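PDB 5VHV: alkylpurine DNA glycosylase AlkC from Pseudomonas fluorescens, which excises alkylated purine bases from damaged DNA as a base-excision-repair glycosylase, without flipping the damaged nucleotide out of the helix. Local coordinates for residues A[240-244]-A[245-249]; A[312-315]-A[316-320]. All blocks are in the same frame, centred on the assembly; numbering follows the deposited sequence.

Overall arrangement
One contact ends a helix, the other turns the chain between two strands, and they follow one another in series. Contact 1 (240-249) closes helix 239-244, the last helix of the largely helical part of the chain, and its loop leads into strand 253-265, the first of the all-strand C-terminal part; it thus marks the passage between the two. Contact 2 (312-320) lies within the strand part, linking strands 305-314 and 319-327, the two outermost of the mixed sheet. Their centres are about 18 Å apart and their nearest atoms about 7 Å, without touching. Strand 285-294 relates them, since side chains from both pack on it. The nearest atoms of the two contacts lie about 10 and 11 Å from the bound DNA.

Contact 1. Residues A[240-244]-A[245-249]; sequences RALTL and MGAGA
Leu242 O takes the amide of Ala247 and, weakly, that of Met245 as the chain leaves helix 239-244, and the result illustrates the Schellman motif at a helix C-terminus. The bond from Ala247 N to Leu242 O is the stronger one, at 2.9 Å and 158°; Met245 N makes another bond, 3.3 Å long, to Ala241 O. Gly246 N closes the inner loop on Thr243 O at 3.0 Å, and Gly246 itself takes the positive phi of 78° that favours glycine. The tight part lies on the Leu242 side: its CB rests 3.5 Å from Ala247 O, and both Leu242 and Ala247 continue onto Val288 of strand 285-294. Met245, bent at chi2 and chi3, curls its methyl CE back to 3.5 Å from Leu244 O, while Ile234 of helix 231-235 also touches this side chain. Thr243 and Gly246 form the solvent side, where side-chain contacts are few. The exception is the Thr243 hydroxyl: OG1 turns beside its own backbone N (chi1 -64°), hydrogen-bonds to Thr239 O one helical turn back, and sits 3.6 Å from Gly248 CA, so close that a CB on that carbon would run into it.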
loop_
_atom_site.group_PDB
_atom_site.type_symbol
_atom_site.label_atom_id
_atom_site.label_comp_id
_atom_site.label_asym_id
_atom_site.label_seq_id
_atom_site.Cartn_x
_atom_site.Cartn_y
_atom_site.Cartn_z
ATOM N N ARG A 240 -11.548 14.876 -14.163
ATOM C CA ARG A 240 -11.836 13.601 -14.819
ATOM C C ARG A 240 -12.053 12.498 -13.796
ATOM O O ARG A 240 -12.965 11.675 -13.937
ATOM C CB ARG A 240 -10.700 13.224 -15.761
ATOM C CG ARG A 240 -10.710 13.990 -17.087
ATOM C CD ARG A 240 -9.436 13.716 -17.837
ATOM N NE ARG A 240 -9.466 12.409 -18.489
ATOM C CZ ARG A 240 -8.459 11.878 -19.163
ATOM N NH1 ARG A 240 -7.299 12.511 -19.253
ATOM N NH2 ARG A 240 -8.613 10.699 -19.746
ATOM N N ALA A 241 -11.239 12.482 -12.749
ATOM C CA ALA A 241 -11.407 11.476 -11.700
ATOM C C ALA A 241 -12.711 11.679 -10.936
ATOM O O ALA A 241 -13.448 10.721 -10.690
ATOM C CB ALA A 241 -10.214 11.519 -10.755
ATOM N N LEU A 242 -13.007 12.918 -10.520
ATOM C CA LEU A 242 -14.271 13.171 -9.842
ATOM C C LEU A 242 -15.460 12.808 -10.730
ATOM O O LEU A 242 -16.475 12.291 -10.246
ATOM C CB LEU A 242 -14.343 14.638 -9.413
ATOM C CG LEU A 242 -13.474 14.937 -8.178
ATOM C CD1 LEU A 242 -13.154 16.437 -8.070
ATOM C CD2 LEU A 242 -14.177 14.448 -6.935
ATOM N N THR A 243 -15.351 13.071 -12.032
ATOM C CA THR A 243 -16.446 12.759 -12.941
ATOM C C THR A 243 -16.696 11.256 -12.985
ATOM O O THR A 243 -17.849 10.807 -13.036
ATOM C CB THR A 243 -16.137 13.306 -14.341
ATOM O OG1 THR A 243 -16.058 14.740 -14.307
ATOM C CG2 THR A 243 -17.234 12.914 -15.355
ATOM N N LEU A 244 -15.631 10.457 -12.967
ATOM C CA LEU A 244 -15.818 9.011 -12.915
ATOM C C LEU A 244 -16.557 8.595 -11.650
ATOM O O LEU A 244 -17.264 7.589 -11.655
ATOM C CB LEU A 244 -14.456 8.295 -13.011
ATOM C CG LEU A 244 -13.878 8.262 -14.421
ATOM C CD1 LEU A 244 -12.397 7.965 -14.359
ATOM C CD2 LEU A 244 -14.593 7.234 -15.283
ATOM N N MET A 245 -16.423 9.361 -10.565
ATOM C CA MET A 245 -17.134 9.076 -9.328
ATOM C C MET A 245 -18.517 9.715 -9.268
ATOM O O MET A 245 -19.196 9.591 -8.243
ATOM C CB MET A 245 -16.296 9.547 -8.130
ATOM C CG MET A 245 -14.926 8.895 -8.064
ATOM S SD MET A 245 -15.068 7.129 -7.765
ATOM C CE MET A 245 -14.833 6.435 -9.388
ATOM N N GLY A 246 -18.960 10.368 -10.336
ATOM C CA GLY A 246 -20.252 11.024 -10.345
ATOM C C GLY A 246 -20.308 12.351 -9.630
ATOM O O GLY A 246 -21.413 12.886 -9.434
ATOM N N ALA A 247 -19.150 12.914 -9.273
ATOM C CA ALA A 247 -19.043 14.147 -8.501
ATOM C C ALA A 247 -18.161 15.180 -9.204
ATOM O O ALA A 247 -17.448 15.956 -8.560
ATOM C CB ALA A 247 -18.506 13.840 -7.103
ATOM N N GLY A 248 -18.200 15.211 -10.530
ATOM C CA GLY A 248 -17.375 16.138 -11.274
ATOM C C GLY A 248 -18.009 17.503 -11.494
ATOM O O GLY A 248 -17.300 18.477 -11.763
ATOM N N ALA A 249 -19.328 17.597 -11.380
ATOM C CA ALA A 249 -20.000 18.875 -11.584
ATOM C C ALA A 249 -19.739 19.801 -10.404
ATOM O O ALA A 249 -19.611 19.364 -9.260
ATOM C CB ALA A 249 -21.509 18.676 -11.763
#

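Contact 2. Residues A[312-315]-A[316-320]; sequences FSLG and AGAQQ
The Phe312 ring and the side chain of Gln320 meet at a slant across a beta-arch, two successive strands that pair with different neighbours and face each other through their side chains. The ring and amide planes stand 75° apart, so the two flat groups do not stack. What touches the ring is aliphatic: Gln320 CG lies 3.8 Å from Phe312 CE2, obliquely to the ring, with Gln320 CB close beside it. Phe312 also reaches Leu287 and Val289 of strand 285-294. With CG placed between the backbone N and the carbonyl carbon (chi1 70°), the ring swings across toward the returning chain. Replacing the ring with an alanine here is likely to leave Gln320 CB and CG without their aromatic neighbour and open a gap toward Leu287 and Val289.

Leu314, the buried residue of the group, fills the inside of the bend. Its CG stands opposite the backbone N (chi1 -174°), which carries CD1 across to 3.8 Å from Gln320 CB and 4.1 Å from Ala318 CB; Leu287 and Ser279 touch the same side chain.

Beyond it the chain turns back through a type II beta turn from Gly315 to Ala318. Ala318 N donates to Gly315 O at 3.0 Å, and the Ala318 methyl CB lies 3.3 Å from that same oxygen. Gly317, at the third position, adopts the positive phi expected of this turn type. The strands on the two arms of the arch do not pair with one another: backbone bonds tie Phe312 and Leu314 to strand 285-294, and Ala318 and Gln320 to Ser279 and Leu277. The turn is closed by one backbone bond of its own and tied to strand 270-279 through Ser279, while the strand ends beside it meet across apolar carbons, an adhesion that is dispersive and has little directional preference.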
loop_
_atom_site.group_PDB
_atom_site.type_symbol
_atom_site.label_atom_id
_atom_site.label_comp_id
_atom_site.label_asym_id
_atom_site.label_seq_id
_atom_site.Cartn_x
_atom_site.Cartn_y
_atom_site.Cartn_z
ATOM N N PHE A 312 -21.215 11.688 -0.248
ATOM C CA PHE A 312 -22.630 11.406 -0.032
ATOM C C PHE A 312 -23.464 12.152 -1.060
ATOM O O PHE A 312 -22.963 12.989 -1.811
ATOM C CB PHE A 312 -23.062 11.796 1.390
ATOM C CG PHE A 312 -23.104 13.275 1.618
ATOM C CD1 PHE A 312 -21.932 14.015 1.648
ATOM C CD2 PHE A 312 -24.311 13.934 1.796
ATOM C CE1 PHE A 312 -21.967 15.378 1.840
ATOM C CE2 PHE A 312 -24.345 15.298 1.999
ATOM C CZ PHE A 312 -23.172 16.017 2.016
ATOM N N SER A 313 -24.760 11.840 -1.057
ATOM C CA SER A 313 -25.754 12.518 -1.873
ATOM C C SER A 313 -26.532 13.497 -1.008
ATOM O O SER A 313 -27.037 13.125 0.057
ATOM C CB SER A 313 -26.708 11.513 -2.514
ATOM O OG SER A 313 -27.821 12.173 -3.077
ATOM N N LEU A 314 -26.616 14.742 -1.471
ATOM C CA LEU A 314 -27.338 15.812 -0.793
ATOM C C LEU A 314 -28.662 16.048 -1.511
ATOM O O LEU A 314 -28.674 16.400 -2.697
ATOM C CB LEU A 314 -26.500 17.092 -0.767
ATOM C CG LEU A 314 -27.059 18.275 0.039
ATOM C CD1 LEU A 314 -27.222 17.926 1.522
ATOM C CD2 LEU A 314 -26.153 19.488 -0.131
ATOM N N GLY A 315 -29.769 15.875 -0.788
ATOM C CA GLY A 315 -31.084 16.047 -1.389
ATOM C C GLY A 315 -31.335 17.469 -1.854
ATOM O O GLY A 315 -30.694 18.422 -1.424
ATOM N N ALA A 316 -32.305 17.604 -2.758
ATOM C CA ALA A 316 -32.671 18.912 -3.278
ATOM C C ALA A 316 -33.116 19.827 -2.145
ATOM O O ALA A 316 -33.994 19.474 -1.351
ATOM C CB ALA A 316 -33.785 18.774 -4.318
ATOM N N GLY A 317 -32.493 20.999 -2.065
ATOM C CA GLY A 317 -32.785 21.951 -1.014
ATOM C C GLY A 317 -32.425 21.495 0.390
ATOM O O GLY A 317 -32.658 22.235 1.342
ATOM N N ALA A 318 -31.843 20.308 0.542
ATOM C CA ALA A 318 -31.513 19.800 1.868
ATOM C C ALA A 318 -30.255 20.475 2.406
ATOM O O ALA A 318 -29.472 21.070 1.659
ATOM C CB ALA A 318 -31.303 18.285 1.830
ATOM N N GLN A 319 -30.056 20.379 3.721
ATOM C CA GLN A 319 -28.792 20.803 4.305
ATOM C C GLN A 319 -28.188 19.654 5.099
ATOM O O GLN A 319 -28.874 18.712 5.507
ATOM C CB GLN A 319 -28.942 22.057 5.182
ATOM C CG GLN A 319 -29.646 21.851 6.487
ATOM C CD GLN A 319 -29.607 23.095 7.367
ATOM O OE1 GLN A 319 -29.852 24.214 6.902
ATOM N NE2 GLN A 319 -29.283 22.902 8.646
ATOM N N GLN A 320 -26.874 19.723 5.282
ATOM C CA GLN A 320 -26.136 18.652 5.934
ATOM C C GLN A 320 -25.032 19.264 6.780
ATOM O O GLN A 320 -24.171 19.972 6.252
ATOM C CB GLN A 320 -25.533 17.693 4.903
ATOM C CG GLN A 320 -24.707 16.587 5.512
ATOM C CD GLN A 320 -25.547 15.652 6.340
ATOM O OE1 GLN A 320 -26.628 15.246 5.919
ATOM N NE2 GLN A 320 -25.079 15.333 7.540
#